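Local atomic coordinates of putative pyridoxal phosphate-dependent transferase (Clostridium difficile, PDB entry 4DQ6), a protein that binds pyridoxal-5'-phosphate and is probably a transferase of the class I and II aminotransferase family. Residues Y326-D339 / F360-A373. Residues are numbered along the deposited sequence; the frame is centred on the assembly and turned at random.
Sequences YLLWVDFSALGLSD and FGIGGSGYQRINLA
The antiparallel ladder joining strands 327-331 and 367-371, the central strands of a small four-stranded sheet, has Leu-328/Ile-370 and Val-330/Gln-368 as its hydrogen-bonded pairs. Beyond it, Phe-332 N donates a hydrogen bond to Gly-366 O (2.8 Å).

On the face carrying Trp-329 and Tyr-367, these two and Phe-360 form an aromatic cluster. With CG anti to the backbone N (chi1 -175°), the indole stacks, offset, on the phenol, planes at 7°. Its long flat face lets Tyr-367 CD2 lie over its rim while Tyr-367 CB packs over its six-membered ring. Asp-331 CB covers the phenol's opposite face; the indole edge points at the face of Phe-360. Tyr-151 holds Trp-329 NE1, and Lys-145 holds Tyr-367 OH. Leu-327 CD1 lies over the guanidinium of Arg-369, whose NH1 bonds Asn-175 of the pyridoxal-5'-phosphate pocket.

Asp-339 grips the type II beta turn from Gly-364 to Tyr-367: OD1 takes Gly-366 N (2.8 Å) through its syn lone pair, and OD2 takes Ser-365 OG (2.7 Å). Glycine suits position 366, where phi is positive (89°) and a CB would crowd Ser-333 CB. At the far end Ala-373 CB sits over the Tyr-326 ring.

Opposite the aromatics the face is largely apolar: Leu-328, Val-330, Ile-370, and Gln-368, whose aliphatic part lies against the Phe-332 ring. Ile-370 meets helix 376-390. An antiparallel sheet packed on helices in this way is typical of the small domain of class I and II aminotransferases.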
ATOM      1  N   TYR A 326       8.973   3.787  22.827  1.00 12.00           N
ATOM      2  CA  TYR A 326      10.074   2.941  23.279  1.00 12.01           C
ATOM      3  C   TYR A 326      11.437   3.418  22.911  1.00 12.92           C
ATOM      4  O   TYR A 326      12.431   2.661  22.837  1.00 13.71           O
ATOM      5  CB  TYR A 326       9.854   1.506  22.819  1.00 12.42           C
ATOM      6  CG  TYR A 326       9.574   1.253  21.347  1.00 11.92           C
ATOM      7  CD1 TYR A 326      10.567   1.390  20.405  1.00 12.53           C
ATOM      8  CD2 TYR A 326       8.333   0.790  20.923  1.00 12.37           C
ATOM      9  CE1 TYR A 326      10.325   1.075  19.077  1.00 13.23           C
ATOM     10  CE2 TYR A 326       8.087   0.482  19.589  1.00 12.50           C
ATOM     11  CZ  TYR A 326       9.124   0.586  18.681  1.00 12.68           C
ATOM     12  OH  TYR A 326       8.984   0.219  17.383  1.00 13.82           O
ATOM     13  N   LEU A 327      11.540   4.724  22.700  1.00 13.02           N
ATOM     14  CA  LEU A 327      12.690   5.374  22.123  1.00 13.60           C
ATOM     15  C   LEU A 327      13.324   6.259  23.188  1.00 13.68           C
ATOM     16  O   LEU A 327      12.608   7.055  23.816  1.00 15.87           O
ATOM     17  CB  LEU A 327      12.267   6.201  20.883  1.00 15.38           C
ATOM     18  CG  LEU A 327      11.586   5.353  19.785  1.00 15.95           C
ATOM     19  CD1 LEU A 327      10.902   6.295  18.749  1.00 15.40           C
ATOM     20  CD2 LEU A 327      12.498   4.357  19.087  1.00 15.87           C
ATOM     21  N   LEU A 328      14.623   6.150  23.355  1.00 13.19           N
ATOM     22  CA  LEU A 328      15.364   6.865  24.372  1.00 13.95           C
ATOM     23  C   LEU A 328      16.185   7.973  23.694  1.00 14.92           C
ATOM     24  O   LEU A 328      16.821   7.746  22.662  1.00 15.95           O
ATOM     25  CB  LEU A 328      16.343   5.892  25.085  1.00 14.88           C
ATOM     26  CG  LEU A 328      16.888   6.360  26.436  1.00 16.41           C
ATOM     27  CD1 LEU A 328      15.817   6.429  27.528  1.00 16.22           C
ATOM     28  CD2 LEU A 328      18.019   5.379  26.856  1.00 15.93           C
ATOM     29  N   TRP A 329      16.144   9.182  24.252  1.00 14.14           N
ATOM     30  CA  TRP A 329      16.748  10.363  23.679  1.00 14.29           C
ATOM     31  C   TRP A 329      17.876  10.791  24.558  1.00 15.15           C
ATOM     32  O   TRP A 329      17.648  11.279  25.683  1.00 17.05           O
ATOM     33  CB  TRP A 329      15.673  11.416  23.585  1.00 13.16           C
ATOM     34  CG  TRP A 329      15.986  12.753  22.902  1.00 12.68           C
ATOM     35  CD1 TRP A 329      15.840  14.072  23.422  1.00 14.00           C
ATOM     36  CD2 TRP A 329      16.350  12.954  21.512  1.00 13.18           C
ATOM     37  NE1 TRP A 329      16.125  14.918  22.487  1.00 14.87           N
ATOM     38  CE2 TRP A 329      16.432  14.359  21.321  1.00 14.04           C
ATOM     39  CE3 TRP A 329      16.681  12.114  20.453  1.00 13.61           C
ATOM     40  CZ2 TRP A 329      16.792  14.915  20.094  1.00 14.92           C
ATOM     41  CZ3 TRP A 329      16.991  12.642  19.225  1.00 14.61           C
ATOM     42  CH2 TRP A 329      17.084  14.050  19.055  1.00 14.47           C
ATOM     43  N   VAL A 330      19.113  10.564  24.086  1.00 15.80           N
ATOM     44  CA  VAL A 330      20.282  10.693  24.945  1.00 16.31           C
ATOM     45  C   VAL A 330      21.205  11.798  24.419  1.00 16.33           C
ATOM     46  O   VAL A 330      21.532  11.823  23.251  1.00 15.83           O
ATOM     47  CB  VAL A 330      21.078   9.363  24.992  1.00 17.09           C
ATOM     48  CG1 VAL A 330      22.319   9.491  25.863  1.00 17.96           C
ATOM     49  CG2 VAL A 330      20.198   8.202  25.440  1.00 17.26           C
ATOM     50  N   ASP A 331      21.552  12.736  25.303  1.00 17.51           N
ATOM     51  CA  ASP A 331      22.396  13.857  24.984  1.00 18.50           C
ATOM     52  C   ASP A 331      23.869  13.473  25.217  1.00 20.04           C
ATOM     53  O   ASP A 331      24.259  13.166  26.334  1.00 20.66           O
ATOM     54  CB  ASP A 331      21.981  14.998  25.895  1.00 19.47           C
ATOM     55  CG  ASP A 331      22.772  16.253  25.673  1.00 20.89           C
ATOM     56  OD1 ASP A 331      23.554  16.345  24.712  1.00 22.98           O
ATOM     57  OD2 ASP A 331      22.601  17.153  26.524  1.00 26.66           O
ATOM     58  N   PHE A 332      24.631  13.510  24.128  1.00 19.74           N
ATOM     59  CA  PHE A 332      26.076  13.247  24.115  1.00 21.35           C
ATOM     60  C   PHE A 332      26.927  14.506  24.031  1.00 21.79           C
ATOM     61  O   PHE A 332      28.134  14.440  23.855  1.00 22.59           O
ATOM     62  CB  PHE A 332      26.429  12.400  22.894  1.00 21.44           C
ATOM     63  CG  PHE A 332      25.986  10.976  22.957  1.00 19.99           C
ATOM     64  CD1 PHE A 332      24.673  10.623  22.885  1.00 18.86           C
ATOM     65  CD2 PHE A 332      26.952   9.953  23.010  1.00 20.29           C
ATOM     66  CE1 PHE A 332      24.298   9.291  22.919  1.00 18.22           C
ATOM     67  CE2 PHE A 332      26.605   8.631  23.039  1.00 20.13           C
ATOM     68  CZ  PHE A 332      25.241   8.285  22.968  1.00 19.19           C
ATOM     69  N   SER A 333      26.311  15.681  24.128  1.00 22.38           N
ATOM     70  CA  SER A 333      27.011  16.914  23.844  1.00 23.84           C
ATOM     71  C   SER A 333      28.182  17.191  24.808  1.00 25.07           C
ATOM     72  O   SER A 333      29.166  17.840  24.413  1.00 27.11           O
ATOM     73  CB  SER A 333      26.036  18.109  23.858  1.00 25.04           C
ATOM     74  OG  SER A 333      25.446  18.287  25.120  1.00 25.69           O
ATOM     75  N   ALA A 334      28.124  16.671  26.029  1.00 25.07           N
ATOM     76  CA  ALA A 334      29.198  16.949  27.024  1.00 27.20           C
ATOM     77  C   ALA A 334      30.526  16.297  26.617  1.00 27.24           C
ATOM     78  O   ALA A 334      31.559  16.640  27.170  1.00 28.56           O
ATOM     79  CB  ALA A 334      28.785  16.527  28.438  1.00 26.73           C
ATOM     80  N   LEU A 335      30.521  15.394  25.651  1.00 26.97           N
ATOM     81  CA  LEU A 335      31.771  14.803  25.089  1.00 27.69           C
ATOM     82  C   LEU A 335      32.572  15.784  24.215  1.00 29.98           C
ATOM     83  O   LEU A 335      33.752  15.530  23.865  1.00 33.80           O
ATOM     84  CB  LEU A 335      31.461  13.561  24.259  1.00 27.54           C
ATOM     85  CG  LEU A 335      30.697  12.430  24.956  1.00 27.61           C
ATOM     86  CD1 LEU A 335      30.399  11.263  24.023  1.00 26.40           C
ATOM     87  CD2 LEU A 335      31.464  11.918  26.179  1.00 28.32           C
ATOM     88  N   GLY A 336      31.935  16.883  23.830  1.00 29.05           N
ATOM     89  CA  GLY A 336      32.589  17.901  23.006  1.00 31.89           C
ATOM     90  C   GLY A 336      32.948  17.493  21.589  1.00 33.66           C
ATOM     91  O   GLY A 336      33.875  18.061  20.994  1.00 36.27           O
ATOM     92  N   LEU A 337      32.240  16.507  21.047  1.00 33.14           N
ATOM     93  CA  LEU A 337      32.430  16.085  19.671  1.00 34.12           C
ATOM     94  C   LEU A 337      31.415  16.802  18.796  1.00 34.33           C
ATOM     95  O   LEU A 337      30.329  17.178  19.259  1.00 33.84           O
ATOM     96  CB  LEU A 337      32.297  14.569  19.543  1.00 33.33           C
ATOM     97  CG  LEU A 337      33.215  13.752  20.451  1.00 33.93           C
ATOM     98  CD1 LEU A 337      33.103  12.261  20.147  1.00 35.02           C
ATOM     99  CD2 LEU A 337      34.658  14.197  20.271  1.00 36.37           C
ATOM    100  N   SER A 338      31.782  17.013  17.534  1.00 32.63           N
ATOM    101  CA  SER A 338      30.819  17.410  16.535  1.00 33.56           C
ATOM    102  C   SER A 338      29.894  16.231  16.282  1.00 33.44           C
ATOM    103  O   SER A 338      30.231  15.090  16.596  1.00 30.35           O
ATOM    104  CB  SER A 338      31.494  17.810  15.224  1.00 34.49           C
ATOM    105  OG  SER A 338      32.066  16.669  14.607  1.00 35.68           O
ATOM    106  N   ASP A 339      28.742  16.529  15.699  1.00 33.68           N
ATOM    107  CA  ASP A 339      27.767  15.520  15.333  1.00 33.89           C
ATOM    108  C   ASP A 339      28.401  14.499  14.408  1.00 32.83           C
ATOM    109  O   ASP A 339      28.181  13.305  14.545  1.00 30.60           O
ATOM    110  CB  ASP A 339      26.580  16.154  14.622  1.00 35.46           C
ATOM    111  CG  ASP A 339      25.595  16.820  15.582  1.00 38.66           C
ATOM    112  OD1 ASP A 339      25.467  16.373  16.750  1.00 39.98           O
ATOM    113  OD2 ASP A 339      24.929  17.786  15.147  1.00 41.68           O
ATOM    114  N   PHE A 360      16.546  14.741  13.193  1.00 17.80           N
ATOM    115  CA  PHE A 360      15.241  15.219  13.690  1.00 16.56           C
ATOM    116  C   PHE A 360      15.082  16.742  13.634  1.00 17.16           C
ATOM    117  O   PHE A 360      14.063  17.249  14.043  1.00 15.75           O
ATOM    118  CB  PHE A 360      15.013  14.681  15.089  1.00 16.02           C
ATOM    119  CG  PHE A 360      15.053  13.171  15.177  1.00 15.64           C
ATOM    120  CD1 PHE A 360      13.934  12.384  14.909  1.00 16.12           C
ATOM    121  CD2 PHE A 360      16.204  12.543  15.541  1.00 16.62           C
ATOM    122  CE1 PHE A 360      13.978  10.977  14.974  1.00 15.26           C
ATOM    123  CE2 PHE A 360      16.299  11.150  15.591  1.00 15.82           C
ATOM    124  CZ  PHE A 360      15.161  10.358  15.336  1.00 15.26           C
ATOM    125  N   GLY A 361      16.056  17.460  13.085  1.00 17.64           N
ATOM    126  CA  GLY A 361      15.925  18.891  12.890  1.00 19.05           C
ATOM    127  C   GLY A 361      16.440  19.694  14.068  1.00 18.86           C
ATOM    128  O   GLY A 361      17.379  19.255  14.794  1.00 20.73           O
ATOM    129  N   ILE A 362      15.868  20.880  14.209  1.00 19.96           N
ATOM    130  CA  ILE A 362      16.359  21.851  15.176  1.00 20.55           C
ATOM    131  C   ILE A 362      16.257  21.258  16.559  1.00 20.23           C
ATOM    132  O   ILE A 362      15.227  20.723  16.889  1.00 19.22           O
ATOM    133  CB  ILE A 362      15.539  23.136  15.056  1.00 22.29           C
ATOM    134  CG1 ILE A 362      15.874  23.790  13.709  1.00 25.47           C
ATOM    135  CG2 ILE A 362      15.857  24.124  16.172  1.00 25.62           C
ATOM    136  CD1 ILE A 362      14.868  24.818  13.255  1.00 27.17           C
ATOM    137  N   GLY A 363      17.333  21.352  17.340  1.00 19.54           N
ATOM    138  CA  GLY A 363      17.325  20.829  18.684  1.00 19.45           C
ATOM    139  C   GLY A 363      17.831  19.409  18.746  1.00 19.31           C
ATOM    140  O   GLY A 363      17.983  18.874  19.865  1.00 20.07           O
ATOM    141  N   GLY A 364      18.090  18.761  17.619  1.00 18.34           N
ATOM    142  CA  GLY A 364      18.633  17.409  17.669  1.00 18.70           C
ATOM    143  C   GLY A 364      20.142  17.303  17.801  1.00 19.04           C
ATOM    144  O   GLY A 364      20.653  16.258  18.154  1.00 20.42           O
ATOM    145  N   SER A 365      20.870  18.391  17.495  1.00 20.44           N
ATOM    146  CA  SER A 365      22.328  18.316  17.532  1.00 22.57           C
ATOM    147  C   SER A 365      22.821  17.819  18.892  1.00 21.03           C
ATOM    148  O   SER A 365      22.339  18.258  19.919  1.00 22.54           O
ATOM    149  CB  SER A 365      22.945  19.678  17.233  1.00 23.51           C
ATOM    150  OG  SER A 365      24.339  19.486  17.114  1.00 28.69           O
ATOM    151  N   GLY A 366      23.767  16.886  18.882  1.00 21.50           N
ATOM    152  CA  GLY A 366      24.344  16.399  20.108  1.00 21.57           C
ATOM    153  C   GLY A 366      23.597  15.204  20.698  1.00 20.07           C
ATOM    154  O   GLY A 366      24.123  14.561  21.609  1.00 20.24           O
ATOM    155  N   TYR A 367      22.414  14.875  20.175  1.00 18.62           N
ATOM    156  CA  TYR A 367      21.619  13.762  20.682  1.00 17.74           C
ATOM    157  C   TYR A 367      21.746  12.539  19.777  1.00 16.82           C
ATOM    158  O   TYR A 367      22.116  12.651  18.628  1.00 16.96           O
ATOM    159  CB  TYR A 367      20.137  14.170  20.711  1.00 18.45           C
ATOM    160  CG  TYR A 367      19.773  14.959  21.930  1.00 19.27           C
ATOM    161  CD1 TYR A 367      19.873  16.333  21.932  1.00 21.20           C
ATOM    162  CD2 TYR A 367      19.249  14.334  23.067  1.00 20.73           C
ATOM    163  CE1 TYR A 367      19.532  17.061  23.064  1.00 22.47           C
ATOM    164  CE2 TYR A 367      18.905  15.077  24.197  1.00 23.21           C
ATOM    165  CZ  TYR A 367      19.026  16.403  24.166  1.00 24.59           C
ATOM    166  OH  TYR A 367      18.602  17.087  25.313  1.00 30.58           O
ATOM    167  N   GLN A 368      21.409  11.379  20.339  1.00 15.80           N
ATOM    168  CA  GLN A 368      21.152  10.154  19.588  1.00 16.18           C
ATOM    169  C   GLN A 368      19.905   9.510  20.162  1.00 15.86           C
ATOM    170  O   GLN A 368      19.666   9.567  21.368  1.00 16.09           O
ATOM    171  CB  GLN A 368      22.299   9.131  19.743  1.00 17.08           C
ATOM    172  CG  GLN A 368      23.652   9.682  19.342  1.00 18.89           C
ATOM    173  CD  GLN A 368      23.899   9.658  17.835  1.00 19.65           C
ATOM    174  OE1 GLN A 368      23.503   8.682  17.175  1.00 22.02           O
ATOM    175  NE2 GLN A 368      24.634  10.664  17.308  1.00 23.21           N
ATOM    176  N   ARG A 369      19.134   8.896  19.285  1.00 15.69           N
ATOM    177  CA  ARG A 369      17.961   8.097  19.645  1.00 14.67           C
ATOM    178  C   ARG A 369      18.207   6.585  19.596  1.00 16.44           C
ATOM    179  O   ARG A 369      18.717   6.053  18.619  1.00 15.41           O
ATOM    180  CB  ARG A 369      16.788   8.474  18.742  1.00 14.68           C
ATOM    181  CG  ARG A 369      15.436   8.130  19.292  1.00 14.70           C
ATOM    182  CD  ARG A 369      14.359   8.104  18.223  1.00 14.03           C
ATOM    183  NE  ARG A 369      14.513   7.008  17.251  1.00 14.20           N
ATOM    184  CZ  ARG A 369      13.749   6.857  16.196  1.00 14.37           C
ATOM    185  NH1 ARG A 369      12.773   7.757  15.911  1.00 14.11           N
ATOM    186  NH2 ARG A 369      13.926   5.822  15.392  1.00 14.35           N
ATOM    187  N   ILE A 370      17.832   5.967  20.710  1.00 15.07           N
ATOM    188  CA  ILE A 370      18.083   4.556  20.961  1.00 14.73           C
ATOM    189  C   ILE A 370      16.755   3.793  21.123  1.00 14.44           C
ATOM    190  O   ILE A 370      15.921   4.147  21.945  1.00 13.86           O
ATOM    191  CB  ILE A 370      18.947   4.321  22.195  1.00 15.33           C
ATOM    192  CG1 ILE A 370      20.167   5.260  22.213  1.00 15.21           C
ATOM    193  CG2 ILE A 370      19.418   2.878  22.209  1.00 15.59           C
ATOM    194  CD1 ILE A 370      21.046   5.190  23.437  1.00 17.10           C
ATOM    195  N   ASN A 371      16.601   2.749  20.306  1.00 13.92           N
ATOM    196  CA  ASN A 371      15.459   1.862  20.341  1.00 14.01           C
ATOM    197  C   ASN A 371      15.548   0.784  21.411  1.00 14.49           C
ATOM    198  O   ASN A 371      16.408  -0.081  21.297  1.00 16.64           O
ATOM    199  CB  ASN A 371      15.233   1.264  18.953  1.00 14.20           C
ATOM    200  CG  ASN A 371      14.017   0.373  18.861  1.00 14.74           C
ATOM    201  OD1 ASN A 371      13.492  -0.132  19.863  1.00 16.21           O
ATOM    202  ND2 ASN A 371      13.645   0.050  17.627  1.00 15.79           N
ATOM    203  N   LEU A 372      14.686   0.845  22.433  1.00 14.23           N
ATOM    204  CA  LEU A 372      14.729  -0.094  23.570  1.00 15.35           C
ATOM    205  C   LEU A 372      13.764  -1.232  23.499  1.00 15.04           C
ATOM    206  O   LEU A 372      13.603  -1.981  24.498  1.00 15.64           O
ATOM    207  CB  LEU A 372      14.578   0.705  24.882  1.00 16.16           C
ATOM    208  CG  LEU A 372      15.899   1.059  25.577  1.00 19.14           C
ATOM    209  CD1 LEU A 372      16.856   1.791  24.634  1.00 17.61           C
ATOM    210  CD2 LEU A 372      15.629   1.839  26.875  1.00 19.83           C
ATOM    211  N   ALA A 373      13.087  -1.434  22.377  1.00 13.97           N
ATOM    212  CA  ALA A 373      12.126  -2.533  22.202  1.00 14.65           C
ATOM    213  C   ALA A 373      12.888  -3.727  21.693  1.00 14.70           C
ATOM    214  O   ALA A 373      12.755  -4.172  20.545  1.00 14.65           O
ATOM    215  CB  ALA A 373      10.997  -2.137  21.215  1.00 13.33           C
TER
HETATM  216  O   HOH W   1      22.776  18.403  22.796  1.00 35.19           O
HETATM  217  O   HOH W   2      24.487  13.747  17.794  1.00 32.43           O